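Local coordinates for esterase D (Lactobacillus rhamnosus, PDB 3DYI), which probably hydrolyses carboxylic esters, as expected of an alpha/beta-hydrolase carrying a predicted serine-histidine-aspartate catalytic triad, at residues A[196-201]-A[224-229]; A[122-127]-A[189-194]; A[126-131]-A[175-180]; A[94-99]-A[117-122]. All blocks are in the same frame, centred on the assembly; numbering follows the deposited sequence.

Interaction 1: A[196-201]-A[224-229]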
loop_
_atom_site.group_PDB
_atom_site.type_symbol
_atom_site.label_atom_id
_atom_site.label_comp_id
_atom_site.label_asym_id
_atom_site.label_seq_id
_atom_site.Cartn_x
_atom_site.Cartn_y
_atom_site.Cartn_z
ATOM N N GLU A 196 8.966 -10.701 -6.813
ATOM C CA GLU A 196 8.937 -10.917 -8.254
ATOM C C GLU A 196 8.393 -9.704 -9.013
ATOM O O GLU A 196 8.377 -9.686 -10.251
ATOM C CB GLU A 196 8.099 -12.178 -8.559
ATOM C CG GLU A 196 6.551 -11.998 -8.478
ATOM C CD GLU A 196 5.970 -11.991 -7.055
ATOM O OE1 GLU A 196 6.726 -11.883 -6.082
ATOM O OE2 GLU A 196 4.729 -12.085 -6.915
ATOM N N LEU A 197 7.955 -8.693 -8.266
ATOM C CA LEU A 197 7.227 -7.567 -8.831
ATOM C C LEU A 197 8.039 -6.270 -8.787
ATOM O O LEU A 197 8.083 -5.526 -9.769
ATOM C CB LEU A 197 5.896 -7.421 -8.083
ATOM C CG LEU A 197 4.563 -6.945 -8.674
ATOM C CD1 LEU A 197 4.208 -5.564 -8.149
ATOM C CD2 LEU A 197 4.467 -7.039 -10.212
ATOM N N VAL A 198 8.676 -5.998 -7.651
ATOM C CA VAL A 198 9.514 -4.805 -7.502
ATOM C C VAL A 198 10.936 -5.177 -7.065
ATOM O O VAL A 198 11.186 -6.302 -6.623
ATOM C CB VAL A 198 8.898 -3.774 -6.512
ATOM C CG1 VAL A 198 7.528 -3.298 -7.002
ATOM C CG2 VAL A 198 8.790 -4.367 -5.113
ATOM N N ASP A 199 11.854 -4.221 -7.196
ATOM C CA ASP A 199 13.250 -4.417 -6.826
ATOM C C ASP A 199 13.417 -4.234 -5.317
ATOM O O ASP A 199 13.512 -3.108 -4.823
ATOM C CB ASP A 199 14.145 -3.446 -7.606
ATOM C CG ASP A 199 15.635 -3.693 -7.386
ATOM O OD1 ASP A 199 15.997 -4.549 -6.553
ATOM O OD2 ASP A 199 16.451 -3.016 -8.052
ATOM N N GLY A 200 13.451 -5.354 -4.600
ATOM C CA GLY A 200 13.576 -5.346 -3.140
ATOM C C GLY A 200 14.785 -4.596 -2.599
ATOM O O GLY A 200 14.726 -4.034 -1.500
ATOM N N ARG A 201 15.876 -4.582 -3.368
ATOM C CA ARG A 201 17.113 -3.887 -2.979
ATOM C C ARG A 201 16.883 -2.420 -2.642
ATOM O O ARG A 201 17.591 -1.840 -1.809
ATOM C CB ARG A 201 18.157 -3.964 -4.094
ATOM C CG ARG A 201 18.715 -5.352 -4.339
ATOM C CD ARG A 201 19.643 -5.366 -5.540
ATOM N NE ARG A 201 18.950 -5.045 -6.789
ATOM C CZ ARG A 201 19.522 -5.085 -7.990
ATOM N NH1 ARG A 201 20.800 -5.433 -8.108
ATOM N NH2 ARG A 201 18.817 -4.778 -9.075
ATOM N N ALA A 224 9.555 -14.888 1.007
ATOM C CA ALA A 224 8.220 -14.420 0.632
ATOM C C ALA A 224 8.158 -13.734 -0.725
ATOM O O ALA A 224 9.048 -12.964 -1.098
ATOM C CB ALA A 224 7.689 -13.479 1.694
ATOM N N LYS A 225 7.074 -13.999 -1.447
ATOM C CA LYS A 225 6.768 -13.266 -2.663
ATOM C C LYS A 225 6.245 -11.868 -2.301
ATOM O O LYS A 225 6.118 -11.535 -1.120
ATOM C CB LYS A 225 5.758 -14.039 -3.525
ATOM C CG LYS A 225 6.166 -15.480 -3.866
ATOM C CD LYS A 225 7.612 -15.594 -4.341
ATOM C CE LYS A 225 7.798 -15.191 -5.801
ATOM N NZ LYS A 225 9.244 -15.198 -6.209
ATOM N N HIS A 226 5.954 -11.067 -3.324
ATOM C CA HIS A 226 5.613 -9.641 -3.177
ATOM C C HIS A 226 4.529 -9.324 -2.138
ATOM O O HIS A 226 4.716 -8.445 -1.293
ATOM C CB HIS A 226 5.214 -9.068 -4.547
ATOM C CG HIS A 226 4.838 -7.615 -4.524
ATOM N ND1 HIS A 226 5.715 -6.617 -4.158
ATOM C CD2 HIS A 226 3.677 -6.996 -4.847
ATOM C CE1 HIS A 226 5.107 -5.446 -4.247
ATOM N NE2 HIS A 226 3.871 -5.648 -4.669
ATOM N N VAL A 227 3.405 -10.037 -2.198
ATOM C CA VAL A 227 2.216 -9.646 -1.425
ATOM C C VAL A 227 2.264 -10.220 -0.002
ATOM O O VAL A 227 1.521 -11.144 0.352
ATOM C CB VAL A 227 0.896 -10.000 -2.173
ATOM C CG1 VAL A 227 -0.315 -9.384 -1.471
ATOM C CG2 VAL A 227 0.958 -9.499 -3.620
ATOM N N ILE A 228 3.144 -9.638 0.811
ATOM C CA ILE A 228 3.442 -10.151 2.150
ATOM C C ILE A 228 2.283 -10.042 3.148
ATOM O O ILE A 228 2.319 -10.669 4.207
ATOM C CB ILE A 228 4.739 -9.524 2.743
ATOM C CG1 ILE A 228 4.682 -7.987 2.714
ATOM C CG2 ILE A 228 5.971 -10.039 2.000
ATOM C CD1 ILE A 228 5.792 -7.314 3.533
ATOM N N THR A 229 1.258 -9.259 2.810
ATOM C CA THR A 229 0.046 -9.185 3.634
ATOM C C THR A 229 -0.859 -10.416 3.480
ATOM O O THR A 229 -1.740 -10.651 4.310
ATOM C CB THR A 229 -0.804 -7.941 3.314
ATOM O OG1 THR A 229 -1.044 -7.884 1.906
ATOM C CG2 THR A 229 -0.101 -6.662 3.779
HETATM O O HOH W 1 3.061 -11.921 -4.821
#
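H226 stands with its ring against L197 and V198 while its backbone N-H is taken by E196, so the residue is gripped at both ends by one loop. The methyl L197 CD1 lies over one face of the imidazole, 3.8 Å from the ring centroid and displaced toward the rim beside NE2 and CD2; L197 CB backs it at CG. V198 CG2 reaches the ND1-CE1 side obliquely, its side chain running at about a right angle to the histidine. With CG anti to the backbone N (chi1 180°), the ring is brought against these two aliphatic groups, and the carboxylate plane of E196 is turned 84° from it. The loops 196-201 and 224-229 follow strands 187-192 and 216-221 of an alpha/beta-hydrolase sheet, and H226 is the predicted charge-relay histidine: ND1 is hydrogen-bonded to D195, and the ring touches S101, the predicted nucleophile. Were H226 an alanine, D195 OD2 would probably lose its ring partner and a gap open beside L197 CD1, with the relay to S101 broken. E196 bends back at chi2, and OE1 offers its syn lone pair to H226 N at 3.0 Å, with an N-H...O angle of 157°. The other oxygen, OE2, receives a water at 2.7 Å that in turn accepts from V227 N. K225 crosses the E196 chain at about a right angle; its NZ is hydrogen-bonded to Q194 O and stays 4.2 Å from E196 OE1, beyond a salt bridge.

Interaction 2: A[122-127]-A[189-194]; sequences VFSSPI and IGQAGQ
This is a parallel strand pairing at the C-terminal ends of two neighbouring strands, 119-123 and 187-192, buried within an alpha/beta-hydrolase fold, where the chain leaves the sheet for the catalytic loops. V122 pairs with I189 and F123 with G190. G190 holds both backbone bonds: its N donates to V122 O at 2.9 Å, and its O accepts from S124 N at 2.8 Å. On the face that carries V122 and I189, the two side chains lie side by side and point the same way, CG2 against CG2 at 4.0 Å, with L206 of helix 202-209 packed on both. After F123 the chain leaves the sheet, and side chains take up the contact. S124 OG, beside its own backbone N, takes the N-H of A192 at 3.3 Å and is also bonded to H226 O. Q191 sends CG anti to the backbone N (chi1 178°) and bends at chi2, which lays its amide against S124: OE1 comes 3.4 Å from S124 CA and 3.8 Å from P126 CG. NE2 donates in the amide plane to A192 O at 3.0 Å and also to D195. One water gathers S125 N, G190 O and Q191 OE1. Both ends of the Q191 amide are thus engaged, which fixes its rotation; as a second-shell group it probably steadies the predicted charge-relay D195, while S124 links the strand ends to the loop of H226.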
loop_
_atom_site.group_PDB
_atom_site.type_symbol
_atom_site.label_atom_id
_atom_site.label_comp_id
_atom_site.label_asym_id
_atom_site.label_seq_id
_atom_site.Cartn_x
_atom_site.Cartn_y
_atom_site.Cartn_z
ATOM N N VAL A 122 5.578 0.943 5.216
ATOM C CA VAL A 122 5.327 0.241 3.959
ATOM C C VAL A 122 5.446 -1.278 4.064
ATOM O O VAL A 122 6.201 -1.818 4.890
ATOM C CB VAL A 122 6.273 0.745 2.830
ATOM C CG1 VAL A 122 6.087 2.240 2.603
ATOM C CG2 VAL A 122 7.732 0.431 3.138
ATOM N N PHE A 123 4.666 -1.947 3.219
ATOM C CA PHE A 123 4.801 -3.370 2.958
ATOM C C PHE A 123 5.156 -3.515 1.478
ATOM O O PHE A 123 4.352 -3.152 0.607
ATOM C CB PHE A 123 3.493 -4.118 3.237
ATOM C CG PHE A 123 2.819 -3.744 4.532
ATOM C CD1 PHE A 123 3.549 -3.581 5.711
ATOM C CD2 PHE A 123 1.437 -3.595 4.575
ATOM C CE1 PHE A 123 2.908 -3.248 6.908
ATOM C CE2 PHE A 123 0.789 -3.267 5.772
ATOM C CZ PHE A 123 1.531 -3.099 6.935
ATOM N N SER A 124 6.354 -4.032 1.201
ATOM C CA SER A 124 6.856 -4.190 -0.169
ATOM C C SER A 124 6.616 -2.946 -1.036
ATOM O O SER A 124 5.976 -3.019 -2.094
ATOM C CB SER A 124 6.276 -5.457 -0.825
ATOM O OG SER A 124 6.693 -6.633 -0.134
ATOM N N SER A 125 7.127 -1.809 -0.565
ATOM C CA SER A 125 7.025 -0.539 -1.283
ATOM C C SER A 125 8.303 0.281 -1.096
ATOM O O SER A 125 8.373 1.131 -0.203
ATOM C CB SER A 125 5.800 0.253 -0.819
ATOM O OG SER A 125 5.556 1.364 -1.675
ATOM N N PRO A 126 9.327 0.011 -1.926
ATOM C CA PRO A 126 10.624 0.697 -1.830
ATOM C C PRO A 126 10.573 2.213 -2.090
ATOM O O PRO A 126 11.523 2.919 -1.749
ATOM C CB PRO A 126 11.469 -0.007 -2.897
ATOM C CG PRO A 126 10.780 -1.326 -3.130
ATOM C CD PRO A 126 9.332 -1.006 -2.991
ATOM N N ILE A 127 9.473 2.694 -2.678
ATOM C CA ILE A 127 9.243 4.124 -2.976
ATOM C C ILE A 127 10.123 4.638 -4.121
ATOM O O ILE A 127 9.616 5.118 -5.140
ATOM C CB ILE A 127 9.385 5.058 -1.718
ATOM C CG1 ILE A 127 8.586 4.526 -0.515
ATOM C CG2 ILE A 127 8.997 6.500 -2.069
ATOM C CD1 ILE A 127 7.078 4.414 -0.724
ATOM N N ILE A 189 9.374 -0.544 7.787
ATOM C CA ILE A 189 9.610 -1.036 6.429
ATOM C C ILE A 189 9.624 -2.557 6.433
ATOM O O ILE A 189 10.473 -3.176 7.077
ATOM C CB ILE A 189 10.938 -0.524 5.824
ATOM C CG1 ILE A 189 10.945 1.005 5.724
ATOM C CG2 ILE A 189 11.163 -1.136 4.434
ATOM C CD1 ILE A 189 12.326 1.591 5.542
ATOM N N GLY A 190 8.674 -3.150 5.713
ATOM C CA GLY A 190 8.648 -4.598 5.508
ATOM C C GLY A 190 8.858 -4.869 4.030
ATOM O O GLY A 190 8.258 -4.204 3.191
ATOM N N GLN A 191 9.722 -5.829 3.705
ATOM C CA GLN A 191 10.022 -6.118 2.301
ATOM C C GLN A 191 10.142 -7.609 2.002
ATOM O O GLN A 191 10.850 -8.336 2.697
ATOM C CB GLN A 191 11.292 -5.380 1.850
ATOM C CG GLN A 191 11.724 -5.653 0.394
ATOM C CD GLN A 191 10.653 -5.297 -0.633
ATOM O OE1 GLN A 191 10.195 -4.157 -0.699
ATOM N NE2 GLN A 191 10.263 -6.276 -1.450
ATOM N N ALA A 192 9.444 -8.045 0.955
ATOM C CA ALA A 192 9.523 -9.422 0.483
ATOM C C ALA A 192 10.926 -9.739 -0.035
ATOM O O ALA A 192 11.510 -8.952 -0.792
ATOM C CB ALA A 192 8.497 -9.649 -0.614
ATOM N N GLY A 193 11.448 -10.897 0.364
ATOM C CA GLY A 193 12.807 -11.332 -0.008
ATOM C C GLY A 193 12.906 -12.085 -1.329
ATOM O O GLY A 193 13.999 -12.360 -1.818
ATOM N N GLN A 194 11.760 -12.441 -1.892
ATOM C CA GLN A 194 11.711 -13.089 -3.195
ATOM C C GLN A 194 10.679 -12.334 -4.017
ATOM O O GLN A 194 9.778 -12.918 -4.622
ATOM C CB GLN A 194 11.350 -14.574 -3.056
ATOM C CG GLN A 194 12.363 -15.408 -2.252
ATOM C CD GLN A 194 13.648 -15.706 -3.020
ATOM O OE1 GLN A 194 13.686 -15.639 -4.247
ATOM N NE2 GLN A 194 14.707 -16.041 -2.290
HETATM O O HOH W 2 9.337 -2.240 1.243
#

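Interaction 3: A[126-131]-A[175-180]; sequences PILPGK and TVAADL
I127 turns its CG2 branch to V176 and A177 of helix 162-178 because that methyl is trans to the backbone N, while CG1 lies alongside the backbone N. L128 has CG opposite its own carbonyl carbon (chi1 -74°), and chi2 of 65° then brings CD1 round to the helix end, although its CB sets off across the contact. I127 CG2 meets V176 CG1 at 4.0 Å, the two side chains crossing at about a right angle, and rests equally near the backbone of the next residue, 4.0 Å from A177 N. The methyl A177 CB is shared: I127 CG2 approaches it at 4.2 Å and L128 CD1 at the same distance. L128 CD1 also touches L180 CD1 at 3.9 Å, methyl to methyl, just past the end of the helix. No hydrogen bond joins the two segments; the contact between them is apolar. The small A177 lets the loop come close, its CA lying 5.9 Å from that of L128. I127, at positive phi (72°), is the centre of a classic gamma turn closed by L128 N to P126 O at 2.7 Å. M108 of helix 102-113 also touches I127, and L206 of helix 202-209 touches L180. The contact is loop-to-helix packing on the outer layer of an alpha/beta-hydrolase fold: it seats the loop that follows strand 119-123 against the end of helix 162-178, which leads on toward strand 187-192.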
loop_
_atom_site.group_PDB
_atom_site.type_symbol
_atom_site.label_atom_id
_atom_site.label_comp_id
_atom_site.label_asym_id
_atom_site.label_seq_id
_atom_site.Cartn_x
_atom_site.Cartn_y
_atom_site.Cartn_z
ATOM N N PRO A 126 9.327 0.011 -1.926
ATOM C CA PRO A 126 10.624 0.697 -1.830
ATOM C C PRO A 126 10.573 2.213 -2.090
ATOM O O PRO A 126 11.523 2.919 -1.749
ATOM C CB PRO A 126 11.469 -0.007 -2.897
ATOM C CG PRO A 126 10.780 -1.326 -3.130
ATOM C CD PRO A 126 9.332 -1.006 -2.991
ATOM N N ILE A 127 9.473 2.694 -2.678
ATOM C CA ILE A 127 9.243 4.124 -2.976
ATOM C C ILE A 127 10.123 4.638 -4.121
ATOM O O ILE A 127 9.616 5.118 -5.140
ATOM C CB ILE A 127 9.385 5.058 -1.718
ATOM C CG1 ILE A 127 8.586 4.526 -0.515
ATOM C CG2 ILE A 127 8.997 6.500 -2.069
ATOM C CD1 ILE A 127 7.078 4.414 -0.724
ATOM N N LEU A 128 11.437 4.547 -3.943
ATOM C CA LEU A 128 12.382 4.873 -5.007
ATOM C C LEU A 128 12.094 3.987 -6.222
ATOM O O LEU A 128 12.046 2.762 -6.096
ATOM C CB LEU A 128 13.822 4.681 -4.518
ATOM C CG LEU A 128 14.406 5.719 -3.547
ATOM C CD1 LEU A 128 13.686 5.746 -2.198
ATOM C CD2 LEU A 128 15.880 5.434 -3.337
ATOM N N PRO A 129 11.843 4.605 -7.391
ATOM C CA PRO A 129 11.564 3.845 -8.614
ATOM C C PRO A 129 12.756 3.034 -9.111
ATOM O O PRO A 129 13.905 3.440 -8.947
ATOM C CB PRO A 129 11.217 4.933 -9.640
ATOM C CG PRO A 129 10.885 6.131 -8.835
ATOM C CD PRO A 129 11.757 6.056 -7.624
ATOM N N GLY A 130 12.471 1.886 -9.709
ATOM C CA GLY A 130 13.515 1.024 -10.235
ATOM C C GLY A 130 12.924 -0.029 -11.138
ATOM O O GLY A 130 11.745 0.043 -11.509
ATOM N N LYS A 131 13.753 -1.005 -11.491
ATOM C CA LYS A 131 13.333 -2.119 -12.322
ATOM C C LYS A 131 12.194 -2.872 -11.645
ATOM O O LYS A 131 12.262 -3.189 -10.454
ATOM C CB LYS A 131 14.515 -3.050 -12.634
ATOM C CG LYS A 131 15.144 -3.738 -11.428
ATOM N N THR A 175 8.560 12.334 -6.169
ATOM C CA THR A 175 8.316 13.467 -5.275
ATOM C C THR A 175 8.287 12.999 -3.821
ATOM O O THR A 175 8.916 13.607 -2.954
ATOM C CB THR A 175 7.039 14.223 -5.664
ATOM O OG1 THR A 175 7.223 14.791 -6.966
ATOM C CG2 THR A 175 6.732 15.348 -4.672
ATOM N N VAL A 176 7.574 11.902 -3.573
ATOM C CA VAL A 176 7.565 11.284 -2.250
ATOM C C VAL A 176 8.991 10.936 -1.817
ATOM O O VAL A 176 9.379 11.217 -0.688
ATOM C CB VAL A 176 6.648 10.033 -2.195
ATOM C CG1 VAL A 176 6.654 9.440 -0.791
ATOM C CG2 VAL A 176 5.225 10.399 -2.611
ATOM N N ALA A 177 9.775 10.359 -2.727
ATOM C CA ALA A 177 11.160 9.987 -2.427
ATOM C C ALA A 177 12.025 11.201 -2.067
ATOM O O ALA A 177 12.810 11.152 -1.116
ATOM C CB ALA A 177 11.769 9.214 -3.579
ATOM N N ALA A 178 11.864 12.288 -2.818
ATOM C CA ALA A 178 12.618 13.523 -2.583
ATOM C C ALA A 178 12.259 14.176 -1.243
ATOM O O ALA A 178 13.051 14.937 -0.678
ATOM C CB ALA A 178 12.387 14.501 -3.730
ATOM N N ASP A 179 11.060 13.877 -0.751
ATOM C CA ASP A 179 10.560 14.437 0.499
ATOM C C ASP A 179 10.755 13.521 1.714
ATOM O O ASP A 179 10.244 13.816 2.790
ATOM C CB ASP A 179 9.078 14.797 0.357
ATOM C CG ASP A 179 8.861 16.145 -0.306
ATOM O OD1 ASP A 179 9.819 16.950 -0.387
ATOM O OD2 ASP A 179 7.722 16.400 -0.745
ATOM N N LEU A 180 11.486 12.420 1.548
ATOM C CA LEU A 180 11.681 11.465 2.654
ATOM C C LEU A 180 12.382 12.081 3.876
ATOM O O LEU A 180 12.179 11.632 5.011
ATOM C CB LEU A 180 12.412 10.206 2.180
ATOM C CG LEU A 180 11.591 9.234 1.323
ATOM C CD1 LEU A 180 12.486 8.209 0.639
ATOM C CD2 LEU A 180 10.506 8.536 2.150
#

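Interaction 4: A[94-99]-A[117-122]; sequences KVFVFG and ITAGGV
F96 leaves its strand toward the A119 side of the sheet: CB lies 3.7 Å from A119 O, CD1 and CE1 run along the methyl A119 CB, with CE1 at 3.6 Å, and CZ ends 4.0 Å from T118 CG2. T118 CB stands over one ring face, and M245 of helix 234-247 touches F96 too. Without the ring, as with an alanine at F96, a gap is likely to open beside the A119 methyl and T118 CG2 to lose its aromatic neighbour. Strands 94-99 and 119-122 run parallel, 6° apart at 4.6 Å, as the pair of a right-handed beta-alpha-beta crossover through helix 102-113, the unit that carries the predicted nucleophile elbow. V97 makes both its backbone bonds to strand 119-122, N to A119 O and O to G121 N at 3.0 Å. On the same face as F96, the F98 ring lies obliquely beside the glycines, G120 CA making an off-centre CH-pi contact 4.2 Å from its centroid; G121, lacking a side chain, leaves it room. V97 is on the other face, where its CG2 meets I117 CG2 at 4.0 Å. A water accepts from V95 N and is hydrogen-bonded to T118 OG1 at 2.7 Å.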
loop_
_atom_site.group_PDB
_atom_site.type_symbol
_atom_site.label_atom_id
_atom_site.label_comp_id
_atom_site.label_asym_id
_atom_site.label_seq_id
_atom_site.Cartn_x
_atom_site.Cartn_y
_atom_site.Cartn_z
ATOM N N LYS A 94 -4.690 8.113 18.485
ATOM C CA LYS A 94 -3.490 7.781 17.724
ATOM C C LYS A 94 -3.864 7.074 16.431
ATOM O O LYS A 94 -4.748 6.213 16.413
ATOM C CB LYS A 94 -2.555 6.899 18.554
ATOM C CG LYS A 94 -1.855 7.665 19.686
ATOM C CD LYS A 94 -1.527 6.771 20.860
ATOM C CE LYS A 94 -2.762 6.570 21.743
ATOM N NZ LYS A 94 -2.484 5.738 22.948
ATOM N N VAL A 95 -3.185 7.452 15.355
ATOM C CA VAL A 95 -3.425 6.874 14.033
ATOM C C VAL A 95 -2.110 6.467 13.373
ATOM O O VAL A 95 -1.140 7.239 13.342
ATOM C CB VAL A 95 -4.220 7.851 13.121
ATOM C CG1 VAL A 95 -4.192 7.400 11.652
ATOM C CG2 VAL A 95 -5.670 7.978 13.606
ATOM N N PHE A 96 -2.092 5.240 12.865
ATOM C CA PHE A 96 -0.977 4.710 12.088
ATOM C C PHE A 96 -1.455 4.544 10.652
ATOM O O PHE A 96 -2.644 4.308 10.415
ATOM C CB PHE A 96 -0.524 3.355 12.651
ATOM C CG PHE A 96 0.089 3.433 14.032
ATOM C CD1 PHE A 96 1.466 3.293 14.202
ATOM C CD2 PHE A 96 -0.707 3.624 15.162
ATOM C CE1 PHE A 96 2.046 3.353 15.476
ATOM C CE2 PHE A 96 -0.138 3.690 16.434
ATOM C CZ PHE A 96 1.244 3.553 16.589
ATOM N N VAL A 97 -0.544 4.696 9.695
ATOM C CA VAL A 97 -0.886 4.555 8.273
ATOM C C VAL A 97 0.138 3.648 7.597
ATOM O O VAL A 97 1.331 3.939 7.622
ATOM C CB VAL A 97 -0.939 5.933 7.544
ATOM C CG1 VAL A 97 -1.386 5.765 6.086
ATOM C CG2 VAL A 97 -1.873 6.901 8.277
ATOM N N PHE A 98 -0.330 2.539 7.021
ATOM C CA PHE A 98 0.536 1.615 6.278
ATOM C C PHE A 98 -0.023 1.349 4.892
ATOM O O PHE A 98 -1.237 1.402 4.674
ATOM C CB PHE A 98 0.680 0.267 6.995
ATOM C CG PHE A 98 1.144 0.372 8.414
ATOM C CD1 PHE A 98 2.498 0.467 8.712
ATOM C CD2 PHE A 98 0.226 0.341 9.458
ATOM C CE1 PHE A 98 2.933 0.544 10.043
ATOM C CE2 PHE A 98 0.649 0.427 10.783
ATOM C CZ PHE A 98 2.000 0.528 11.078
ATOM N N GLY A 99 0.865 1.038 3.956
ATOM C CA GLY A 99 0.436 0.766 2.590
ATOM C C GLY A 99 1.227 -0.337 1.925
ATOM O O GLY A 99 2.433 -0.463 2.134
ATOM N N ILE A 117 -0.520 12.162 12.429
ATOM C CA ILE A 117 -0.157 10.747 12.287
ATOM C C ILE A 117 0.996 10.387 13.223
ATOM O O ILE A 117 2.049 11.020 13.182
ATOM C CB ILE A 117 0.221 10.387 10.827
ATOM C CG1 ILE A 117 -0.917 10.748 9.862
ATOM C CG2 ILE A 117 0.571 8.892 10.717
ATOM C CD1 ILE A 117 -0.477 10.833 8.386
ATOM N N THR A 118 0.788 9.361 14.050
ATOM C CA THR A 118 1.789 8.893 15.017
ATOM C C THR A 118 2.999 8.208 14.355
ATOM O O THR A 118 4.151 8.506 14.684
ATOM C CB THR A 118 1.149 7.934 16.056
ATOM O OG1 THR A 118 0.148 8.634 16.807
ATOM C CG2 THR A 118 2.194 7.373 17.022
ATOM N N ALA A 119 2.719 7.289 13.433
ATOM C CA ALA A 119 3.745 6.496 12.752
ATOM C C ALA A 119 3.106 5.747 11.591
ATOM O O ALA A 119 1.895 5.799 11.403
ATOM C CB ALA A 119 4.418 5.505 13.732
ATOM N N GLY A 120 3.923 5.057 10.806
ATOM C CA GLY A 120 3.400 4.289 9.684
ATOM C C GLY A 120 4.522 3.661 8.904
ATOM O O GLY A 120 5.638 3.536 9.409
ATOM N N GLY A 121 4.229 3.258 7.675
ATOM C CA GLY A 121 5.260 2.685 6.828
ATOM C C GLY A 121 4.733 1.853 5.687
ATOM O O GLY A 121 3.588 2.019 5.254
ATOM N N VAL A 122 5.578 0.943 5.216
ATOM C CA VAL A 122 5.327 0.241 3.959
ATOM C C VAL A 122 5.446 -1.278 4.064
ATOM O O VAL A 122 6.201 -1.818 4.890
ATOM C CB VAL A 122 6.273 0.745 2.830
ATOM C CG1 VAL A 122 6.087 2.240 2.603
ATOM C CG2 VAL A 122 7.732 0.431 3.138
HETATM O O HOH W 3 -1.888 9.944 15.626
#

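Overall arrangement
Interactions 4 and 2 share V122 and use opposite edges of strand 119-123, so three adjacent strands are joined in one sheet; F123 N, bonded to G99 O at 2.9 Å, ties them further. Interaction 1 continues from the end of interaction 2, their centres only 6 Å apart, and A224 O meets Q194 N at 2.9 Å. There the H226 side chain comes about 3 Å from those of both D195 and S101. Interaction 3 shares P126 and I127 with interaction 2 but lies farther from the predicted triad, the I127 side chain about 9 Å from that of S101; V198 CG2 still touches P126 CD at 4.0 Å.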